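Local coordinates for protein exopolyphosphatase (Aquifex aeolicus, PDB 1T6C) that probably hydrolyses phosphoanhydride bonds, as expected of an actin-like enzyme of the exopolyphosphatase/guanosine pentaphosphate phosphohydrolase family, at residues A15-G20 against K75-F80; K197-V202 against F281-E286; K179-T184 against R270-L275; E115-T118 against R124-Y127. All coordinates share one frame; numbering follows the deposited sequence. Where two conformers were deposited one is given.

How the interactions relate
From the N terminus, interaction 1 closes first, bringing the end of helix 60-79 back to strand 12-19 in the five-stranded sheet. Interaction 4 follows in series and closes a short loop, joining the edge strand 114-116 of that sheet to helix 119-133, which leads on to the six-stranded sheet. Interactions 2 and 3 come later and cross: 179-184 and 197-202 come in turn, and then 270-275 and 281-286 meet them in the same order. Both use helix 274-288, their nearest atoms about 7 Å apart. Interaction 1 lies on the opposite side of the chain's centre from interactions 2 and 3; interaction 4 is nearer the middle.

Interaction 1: A15-G20 against K75-F80; sequences ASIDIG and KLIDEF
Ile77 meets Ala15 and Ile17 in a small, buried, wholly apolar contact, where the last turn of helix 60-79 lies against one face of the five-stranded sheet. Strand 12-19, which carries Ala15 and Ile17, is the middle strand of that sheet, between 23-32 and 84-89. The closer approach is between two methyl groups, Ile17 CD1 and Ile77 CD1, 4.0 Å apart, and the two isoleucine side chains cross at a slant. In Ile77, CG1 is set anti to the carbonyl carbon (chi1 -76°), and the extended arm beyond it (chi2 167°) carries CD1 out to the strand. Further back on the same arm, Ile77 CG1 lies 4.5 Å from Ala15 CB, a looser touch. Val82 packs against both Ala15 and Ile77, and Val85 against Ile77, while Leu26 and Ala87 cover Ile17 from the two neighbouring strands. Between the two contact residues, Ser16 points its side chain away from the helix, and its OG is hydrogen-bonded to the backbone O of Arg301. The strand runs on through Asp18 and Ile19; the turn that Gly20 begins corresponds in position to the first phosphate-binding loop of actin-like proteins, and may act likewise here. Between the two segments only aliphatic carbons meet, from two isoleucines and an alanine, so the fit depends on shape rather than on directed bonds.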
# COMPACT_ATOMS: atom_id res chain seq x y z
N ALA A 15 -5.52 10.90 -13.61
CA ALA A 15 -5.39 9.47 -13.47
C ALA A 15 -4.01 9.05 -13.02
O ALA A 15 -3.01 9.72 -13.28
CB ALA A 15 -5.67 8.81 -14.77
N SER A 16 -3.98 7.88 -12.40
CA SER A 16 -2.74 7.24 -11.99
C SER A 16 -2.75 5.82 -12.49
O SER A 16 -3.81 5.21 -12.56
CB SER A 16 -2.54 7.26 -10.46
OG SER A 16 -3.48 6.46 -9.81
N ILE A 17 -1.57 5.35 -12.85
CA ILE A 17 -1.34 3.93 -13.21
C ILE A 17 -0.21 3.47 -12.32
O ILE A 17 0.82 4.15 -12.21
CB ILE A 17 -0.99 3.82 -14.67
CG1 ILE A 17 -2.19 4.18 -15.55
CG2 ILE A 17 -0.50 2.42 -14.97
CD1 ILE A 17 -1.89 4.23 -17.02
N ASP A 18 -0.40 2.34 -11.67
CA ASP A 18 0.62 1.70 -10.85
C ASP A 18 0.88 0.29 -11.36
O ASP A 18 -0.03 -0.51 -11.45
CB ASP A 18 0.34 1.78 -9.35
CG ASP A 18 -0.83 1.05 -8.94
OD1 ASP A 18 -1.95 1.46 -9.37
OD2 ASP A 18 -0.75 0.06 -8.17
N ILE A 19 2.13 0.05 -11.69
CA ILE A 19 2.58 -1.23 -12.20
C ILE A 19 3.38 -1.88 -11.09
O ILE A 19 4.44 -1.39 -10.71
CB ILE A 19 3.48 -1.00 -13.44
CG1 ILE A 19 2.70 -0.31 -14.57
CG2 ILE A 19 4.13 -2.32 -13.88
CD1 ILE A 19 3.56 0.05 -15.75
N GLY A 20 2.88 -2.99 -10.58
CA GLY A 20 3.58 -3.78 -9.59
C GLY A 20 3.96 -5.14 -10.13
O GLY A 20 3.74 -5.43 -11.29
N LYS A 75 -6.53 3.86 -23.73
CA LYS A 75 -7.76 4.08 -24.50
C LYS A 75 -8.83 4.71 -23.59
O LYS A 75 -9.54 5.62 -24.02
CB LYS A 75 -8.27 2.76 -25.08
CG LYS A 75 -7.56 2.34 -26.33
CD LYS A 75 -8.13 1.00 -26.84
CE LYS A 75 -7.33 0.48 -28.03
NZ LYS A 75 -7.57 -0.96 -28.30
N LEU A 76 -8.92 4.23 -22.35
CA LEU A 76 -9.83 4.79 -21.37
C LEU A 76 -9.44 6.22 -21.02
O LEU A 76 -10.29 7.10 -20.96
CB LEU A 76 -9.89 3.95 -20.10
CG LEU A 76 -10.50 2.56 -20.28
CD1 LEU A 76 -10.26 1.70 -19.04
CD2 LEU A 76 -11.99 2.65 -20.59
N ILE A 77 -8.15 6.47 -20.81
CA ILE A 77 -7.68 7.83 -20.49
C ILE A 77 -8.07 8.80 -21.60
O ILE A 77 -8.52 9.90 -21.37
CB ILE A 77 -6.15 7.75 -20.27
CG1 ILE A 77 -5.88 7.12 -18.89
CG2 ILE A 77 -5.46 9.06 -20.54
CD1 ILE A 77 -4.48 6.73 -18.71
N ASP A 78 -7.91 8.35 -22.85
CA ASP A 78 -8.25 9.15 -24.03
C ASP A 78 -9.76 9.41 -24.11
O ASP A 78 -10.19 10.56 -24.24
CB ASP A 78 -7.82 8.40 -25.32
CG ASP A 78 -6.29 8.29 -25.49
OD1 ASP A 78 -5.52 8.92 -24.71
OD2 ASP A 78 -5.79 7.56 -26.40
N GLU A 79 -10.56 8.36 -23.98
CA GLU A 79 -12.03 8.49 -24.11
C GLU A 79 -12.62 9.36 -22.99
O GLU A 79 -13.55 10.17 -23.24
CB GLU A 79 -12.70 7.10 -24.16
CG GLU A 79 -14.25 7.10 -24.25
CD GLU A 79 -14.81 6.95 -25.66
OE1 GLU A 79 -14.03 6.70 -26.61
OE2 GLU A 79 -16.07 7.01 -25.81
N PHE A 80 -12.04 9.26 -21.79
CA PHE A 80 -12.51 9.98 -20.61
C PHE A 80 -11.94 11.39 -20.55
O PHE A 80 -12.24 12.14 -19.60
CB PHE A 80 -12.09 9.27 -19.32
CG PHE A 80 -13.05 8.24 -18.82
CD1 PHE A 80 -13.23 7.05 -19.48
CD2 PHE A 80 -13.75 8.47 -17.61
CE1 PHE A 80 -14.10 6.08 -18.99
CE2 PHE A 80 -14.64 7.51 -17.11
CZ PHE A 80 -14.82 6.32 -17.80

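Interaction 2: K197-V202 against F281-E286; sequences KELSKV and FLKTLE
Leu199 and the pair Lys283 and Thr284 form a buried contact between the end of helix 185-199 and helix 274-288. The apolar part is aliphatic: Leu199 CD1 lies 3.6 Å from Lys283 CG and 3.9 Å from Lys283 CB, touching the base of the lysine chain. This holds for one of the two conformers deposited for Leu199. The same methyl, Leu199 CD1, is 3.6 Å from Thr284 OG1, and the two side chains cross at about a right angle. Both polar ends have partners other than Leu199. Thr284 OG1 is hydrogen-bonded to Ile280 O in its own helix and to Tyr152 OH. Lys283 leaves its backbone with CG anti to N (chi1 -176°) and then bends twice, taking its amine away from Leu199; Lys283 NZ reaches Glu286 OE1 at 3.0 Å in a salt bridge, coming from above the carboxylate plane by 47°. Glu196 supplies a second carboxylate to the same amine. Around the contact, Leu166 of strand 159-166 and Ile287 also cover Leu199, while Val143 of strand 139-146 packs on Thr284, so the end of helix 185-199 packs on the flank of helix 274-288 beside the six-stranded sheet.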
# COMPACT_ATOMS: atom_id res chain seq x y z
N LYS A 197 13.85 -4.47 17.39
CA LYS A 197 15.19 -4.09 16.88
C LYS A 197 15.07 -3.12 15.71
O LYS A 197 15.76 -2.07 15.67
CB LYS A 197 15.97 -5.33 16.43
CG LYS A 197 17.30 -5.07 15.63
CD LYS A 197 17.93 -6.36 14.98
CE LYS A 197 18.86 -5.98 13.81
NZ LYS A 197 20.33 -6.16 14.01
N GLU A 198 14.16 -3.41 14.79
CA GLU A 198 14.03 -2.59 13.58
C GLU A 198 13.25 -1.32 13.83
O GLU A 198 13.65 -0.25 13.35
CB GLU A 198 13.45 -3.41 12.42
CG GLU A 198 14.36 -4.56 11.99
CD GLU A 198 15.77 -4.13 11.57
OE1 GLU A 198 16.03 -4.03 10.35
OE2 GLU A 198 16.64 -3.93 12.45
N LEU A 199 12.16 -1.41 14.59
CA LEU A 199 11.27 -0.26 14.76
C LEU A 199 11.83 0.77 15.72
O LEU A 199 11.49 1.93 15.64
CB LEU A 199 9.89 -0.69 15.25
CG LEU A 199 9.08 -1.39 14.18
CD1 LEU A 199 7.74 -1.86 14.77
CD2 LEU A 199 8.88 -0.47 12.98
N SER A 200 12.72 0.35 16.60
CA SER A 200 13.25 1.30 17.58
C SER A 200 14.07 2.36 16.84
O SER A 200 14.21 3.50 17.30
CB SER A 200 14.08 0.56 18.63
OG SER A 200 13.21 -0.20 19.45
N LYS A 201 14.58 2.00 15.67
CA LYS A 201 15.37 2.93 14.87
C LYS A 201 14.54 4.03 14.19
O LYS A 201 15.09 5.07 13.80
CB LYS A 201 16.17 2.15 13.82
CG LYS A 201 17.12 1.12 14.41
CD LYS A 201 17.79 0.34 13.24
CE LYS A 201 18.57 -0.90 13.66
NZ LYS A 201 18.71 -1.88 12.50
N VAL A 202 13.23 3.81 14.01
CA VAL A 202 12.36 4.83 13.42
C VAL A 202 11.54 5.63 14.41
O VAL A 202 10.84 6.57 14.02
CB VAL A 202 11.43 4.26 12.32
CG1 VAL A 202 12.26 3.43 11.35
CG2 VAL A 202 10.29 3.43 12.91
N PHE A 281 1.88 -3.43 13.06
CA PHE A 281 1.13 -2.27 13.60
C PHE A 281 1.09 -2.30 15.11
O PHE A 281 1.17 -1.23 15.73
CB PHE A 281 -0.27 -2.24 13.02
CG PHE A 281 -0.30 -1.79 11.59
CD1 PHE A 281 -0.34 -2.72 10.56
CD2 PHE A 281 -0.19 -0.45 11.27
CE1 PHE A 281 -0.30 -2.29 9.25
CE2 PHE A 281 -0.13 -0.04 9.95
CZ PHE A 281 -0.21 -0.94 8.96
N LEU A 282 0.98 -3.47 15.71
CA LEU A 282 0.90 -3.58 17.19
C LEU A 282 2.23 -3.09 17.78
O LEU A 282 2.25 -2.22 18.68
CB LEU A 282 0.60 -5.03 17.58
CG LEU A 282 0.41 -5.26 19.07
CD1 LEU A 282 -0.90 -4.60 19.53
CD2 LEU A 282 0.43 -6.77 19.31
N LYS A 283 3.34 -3.63 17.29
CA LYS A 283 4.66 -3.21 17.76
C LYS A 283 4.94 -1.74 17.46
O LYS A 283 5.58 -1.05 18.25
CB LYS A 283 5.78 -4.16 17.25
CG LYS A 283 7.18 -3.85 17.77
CD LYS A 283 7.35 -3.96 19.29
CE LYS A 283 7.27 -5.38 19.81
NZ LYS A 283 7.70 -5.43 21.28
N THR A 284 4.44 -1.23 16.34
CA THR A 284 4.62 0.18 16.00
C THR A 284 3.99 1.06 17.09
O THR A 284 4.62 2.00 17.58
CB THR A 284 3.98 0.50 14.64
OG1 THR A 284 4.77 -0.10 13.59
CG2 THR A 284 3.98 1.98 14.36
N LEU A 285 2.76 0.77 17.46
CA LEU A 285 2.09 1.55 18.51
C LEU A 285 2.86 1.46 19.85
O LEU A 285 3.04 2.49 20.53
CB LEU A 285 0.64 1.12 18.70
CG LEU A 285 -0.29 1.56 17.57
CD1 LEU A 285 -1.70 1.13 17.89
CD2 LEU A 285 -0.25 3.04 17.32
N GLU A 286 3.33 0.28 20.19
CA GLU A 286 4.11 0.11 21.44
C GLU A 286 5.39 0.96 21.41
O GLU A 286 5.72 1.71 22.35
CB GLU A 286 4.43 -1.37 21.66
CG GLU A 286 5.21 -1.63 22.94
CD GLU A 286 5.67 -3.05 23.14
OE1 GLU A 286 5.38 -3.93 22.34
OE2 GLU A 286 6.37 -3.28 24.16

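Interaction 3: K179-T184 against R270-L275; sequences KQDPPT and RAKVIL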
# COMPACT_ATOMS: atom_id res chain seq x y z
N LYS A 179 7.46 -20.88 11.52
CA LYS A 179 7.68 -22.19 10.92
C LYS A 179 6.46 -23.10 11.10
O LYS A 179 6.25 -23.98 10.27
CB LYS A 179 8.93 -22.89 11.46
CG LYS A 179 10.21 -22.03 11.45
CD LYS A 179 10.60 -21.63 10.07
CE LYS A 179 11.94 -20.90 10.08
NZ LYS A 179 12.28 -20.37 8.72
N GLN A 180 5.68 -22.89 12.16
CA GLN A 180 4.38 -23.56 12.34
C GLN A 180 3.24 -22.66 11.89
O GLN A 180 3.37 -21.43 11.86
CB GLN A 180 4.19 -23.96 13.80
CG GLN A 180 5.28 -24.89 14.30
CD GLN A 180 4.85 -26.32 14.27
OE1 GLN A 180 4.85 -26.95 13.22
NE2 GLN A 180 4.43 -26.83 15.43
N ASP A 181 2.12 -23.28 11.55
CA ASP A 181 0.93 -22.55 11.12
C ASP A 181 -0.26 -22.95 11.97
O ASP A 181 -0.80 -24.04 11.78
CB ASP A 181 0.68 -22.86 9.66
CG ASP A 181 -0.50 -22.13 9.10
OD1 ASP A 181 -1.14 -21.31 9.80
OD2 ASP A 181 -0.84 -22.30 7.91
N PRO A 182 -0.67 -22.13 12.94
CA PRO A 182 -0.08 -20.82 13.23
C PRO A 182 1.19 -20.95 14.07
O PRO A 182 1.52 -22.07 14.55
CB PRO A 182 -1.17 -20.14 14.06
CG PRO A 182 -1.84 -21.27 14.75
CD PRO A 182 -1.76 -22.47 13.88
N PRO A 183 1.94 -19.86 14.24
CA PRO A 183 3.23 -19.94 14.92
C PRO A 183 3.11 -20.34 16.38
O PRO A 183 2.08 -20.16 17.02
CB PRO A 183 3.81 -18.54 14.76
CG PRO A 183 2.64 -17.66 14.47
CD PRO A 183 1.67 -18.50 13.74
N THR A 184 4.19 -20.89 16.91
CA THR A 184 4.27 -21.15 18.34
C THR A 184 4.48 -19.84 19.06
O THR A 184 4.86 -18.84 18.45
CB THR A 184 5.43 -22.10 18.67
OG1 THR A 184 6.68 -21.47 18.39
CG2 THR A 184 5.42 -23.35 17.83
N ARG A 270 -4.35 -13.50 1.52
CA ARG A 270 -3.68 -12.80 2.62
C ARG A 270 -3.76 -13.53 3.95
O ARG A 270 -3.18 -13.08 4.91
CB ARG A 270 -4.33 -11.45 2.82
CG ARG A 270 -4.07 -10.48 1.72
CD ARG A 270 -3.74 -9.10 2.26
NE ARG A 270 -4.91 -8.24 2.33
CZ ARG A 270 -5.47 -7.70 1.27
NH1 ARG A 270 -4.96 -7.93 0.06
NH2 ARG A 270 -6.53 -6.91 1.39
N ALA A 271 -4.47 -14.64 4.00
CA ALA A 271 -4.82 -15.27 5.27
C ALA A 271 -3.60 -15.70 6.09
O ALA A 271 -3.56 -15.49 7.31
CB ALA A 271 -5.74 -16.45 5.02
N LYS A 272 -2.58 -16.27 5.44
CA LYS A 272 -1.38 -16.70 6.18
C LYS A 272 -0.55 -15.51 6.69
O LYS A 272 -0.14 -15.48 7.87
CB LYS A 272 -0.54 -17.65 5.35
CG LYS A 272 0.57 -18.32 6.12
CD LYS A 272 0.83 -19.69 5.52
CE LYS A 272 2.25 -20.02 5.57
NZ LYS A 272 2.44 -21.36 5.00
N VAL A 273 -0.33 -14.52 5.83
CA VAL A 273 0.49 -13.37 6.23
C VAL A 273 -0.15 -12.29 7.09
O VAL A 273 0.58 -11.44 7.60
CB VAL A 273 1.14 -12.68 5.00
CG1 VAL A 273 1.95 -13.69 4.20
CG2 VAL A 273 0.08 -11.99 4.15
N ILE A 274 -1.47 -12.32 7.27
CA ILE A 274 -2.14 -11.24 8.00
C ILE A 274 -1.62 -11.13 9.41
O ILE A 274 -1.52 -10.01 9.91
CB ILE A 274 -3.69 -11.36 7.96
CG1 ILE A 274 -4.29 -10.02 8.43
CG2 ILE A 274 -4.19 -12.58 8.72
CD1 ILE A 274 -5.78 -10.00 8.26
N LEU A 275 -1.23 -12.24 10.06
CA LEU A 275 -0.78 -12.14 11.46
C LEU A 275 0.48 -11.26 11.58
O LEU A 275 0.59 -10.39 12.44
CB LEU A 275 -0.53 -13.54 12.04
CG LEU A 275 -0.13 -13.57 13.51
CD1 LEU A 275 -1.29 -13.07 14.40
CD2 LEU A 275 0.33 -14.96 13.92
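Pro183 and Leu275 make the apolar half of a partly buried contact between the loop 179-184 and the start of helix 274-288; Asp181 and Lys272 make the charged half. In the first pair, Leu275 CD2 comes up to the proline ring at two carbons, 3.6 Å from Pro183 CG and 3.8 Å from Pro183 CD. With CG anti to the backbone N (chi1 -177°), the leucine branch carries CD2 to the proline, the two side chains meeting end to end, and Phe178 packs on both partners. In the second pair the nearest approach is not between charges: Asp181 OD2 is 3.9 Å from Lys272 CD, a carbon of the chain. The amine, Lys272 NZ, lies 4.5 Å from Asp181 OD2, too far for a salt bridge. That oxygen is hydrogen-bonded instead to Ser256 OG, at the start of helix 256-262, while the lysine chain rests on Thr174 and Ser256.

The backbone gives the loop its shape. The peptide bond between Asp181 and Pro182 is cis, so the chain turns sharply between the charged residue and the proline pair. Thr184 then occupies the N-cap of helix 185-199, and Glu187 OE1 accepts the backbone N-H groups of both Gln180 and Thr184, drawing the two ends of the turn together.

The loop therefore meets the helix through a close hydrocarbon contact at Pro183, whereas attraction between Asp181 and Lys272 is probably modest at this separation.

Interaction 4: E115-T118 against R124-Y127; sequences EVIT and RYAY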
# COMPACT_ATOMS: atom_id res chain seq x y z
N GLU A 115 7.42 5.99 -14.63
CA GLU A 115 8.53 6.28 -13.75
C GLU A 115 8.70 5.18 -12.73
O GLU A 115 7.77 4.85 -12.03
CB GLU A 115 8.30 7.59 -13.01
CG GLU A 115 9.53 7.95 -12.20
CD GLU A 115 9.35 9.16 -11.33
OE1 GLU A 115 8.22 9.70 -11.21
OE2 GLU A 115 10.38 9.54 -10.72
N VAL A 116 9.90 4.60 -12.66
CA VAL A 116 10.25 3.67 -11.60
C VAL A 116 10.53 4.48 -10.35
O VAL A 116 11.37 5.37 -10.35
CB VAL A 116 11.48 2.79 -11.96
CG1 VAL A 116 11.82 1.88 -10.81
CG2 VAL A 116 11.18 1.99 -13.17
N ILE A 117 9.75 4.24 -9.31
CA ILE A 117 9.89 4.99 -8.08
C ILE A 117 10.38 4.10 -6.94
O ILE A 117 10.21 2.87 -6.96
CB ILE A 117 8.59 5.72 -7.67
CG1 ILE A 117 7.45 4.74 -7.41
CG2 ILE A 117 8.18 6.74 -8.76
CD1 ILE A 117 6.20 5.42 -6.79
N THR A 118 11.05 4.73 -5.97
CA THR A 118 11.56 4.03 -4.81
C THR A 118 10.44 3.79 -3.79
O THR A 118 9.41 4.44 -3.87
CB THR A 118 12.63 4.83 -4.12
OG1 THR A 118 12.07 6.09 -3.70
CG2 THR A 118 13.76 5.18 -5.08
N ARG A 124 6.06 8.88 0.11
CA ARG A 124 5.76 10.29 -0.09
C ARG A 124 4.38 10.50 -0.76
O ARG A 124 3.61 11.35 -0.36
CB ARG A 124 6.87 11.02 -0.89
CG ARG A 124 8.23 11.05 -0.19
CD ARG A 124 9.34 11.78 -0.97
NE ARG A 124 10.66 11.51 -0.37
CZ ARG A 124 11.57 10.63 -0.82
NH1 ARG A 124 11.38 9.91 -1.92
NH2 ARG A 124 12.69 10.45 -0.14
N TYR A 125 4.06 9.70 -1.76
CA TYR A 125 2.76 9.79 -2.39
C TYR A 125 1.65 9.36 -1.43
O TYR A 125 0.62 10.01 -1.36
CB TYR A 125 2.72 8.89 -3.63
CG TYR A 125 3.32 9.49 -4.88
CD1 TYR A 125 2.77 10.63 -5.46
CD2 TYR A 125 4.35 8.83 -5.56
CE1 TYR A 125 3.29 11.14 -6.62
CE2 TYR A 125 4.88 9.34 -6.70
CZ TYR A 125 4.37 10.50 -7.22
OH TYR A 125 4.88 11.00 -8.39
N ALA A 126 1.86 8.28 -0.66
CA ALA A 126 0.85 7.79 0.27
C ALA A 126 0.58 8.85 1.32
O ALA A 126 -0.55 9.05 1.71
CB ALA A 126 1.31 6.52 0.91
N TYR A 127 1.64 9.52 1.75
CA TYR A 127 1.50 10.61 2.70
C TYR A 127 0.60 11.73 2.18
O TYR A 127 -0.26 12.26 2.92
CB TYR A 127 2.88 11.16 3.07
CG TYR A 127 2.81 12.21 4.14
CD1 TYR A 127 2.55 13.53 3.80
CD2 TYR A 127 3.04 11.89 5.46
CE1 TYR A 127 2.48 14.49 4.76
CE2 TYR A 127 2.96 12.86 6.45
CZ TYR A 127 2.72 14.15 6.08
OH TYR A 127 2.63 15.13 7.04
O HOH W 1 7.54 10.59 -8.82
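Glu115 OE1 is gripped twice: it accepts a short hydrogen bond of 2.6 Å from a water and forms a salt bridge with Lys86 NZ of the adjacent strand. The same water is hydrogen-bonded to Tyr125 OH at 2.7 Å, so it joins the carboxylate to the phenol across the contact. An extended glutamate chain, with CG anti to the backbone N (chi1 -174°), carries OE1 to the bridging water. Beside this bridge lies the direct apolar touch. Ile117 CD1 meets the Tyr125 ring at its edge, close to the ring plane, 4.1 Å from both Tyr125 CD2 and Tyr125 CE2. At the solvent side, Thr118 and Arg124 come near each other without bonding. Both turn to Gln121 instead: Thr118, the N-cap of helix 119-133, is hydrogen-bonded through OG1 to Gln121 N, and Arg124 NH1 to Gln121 OE1. Helix 300-313 covers Ile117 and Tyr125 through Leu300, Glu115 and Ile117 pair by backbone with strand 84-89, and Ala126 and Tyr127 pack on strand 139-146; the contact thus lies where the chain passes from one sheet of the actin-like fold to the other.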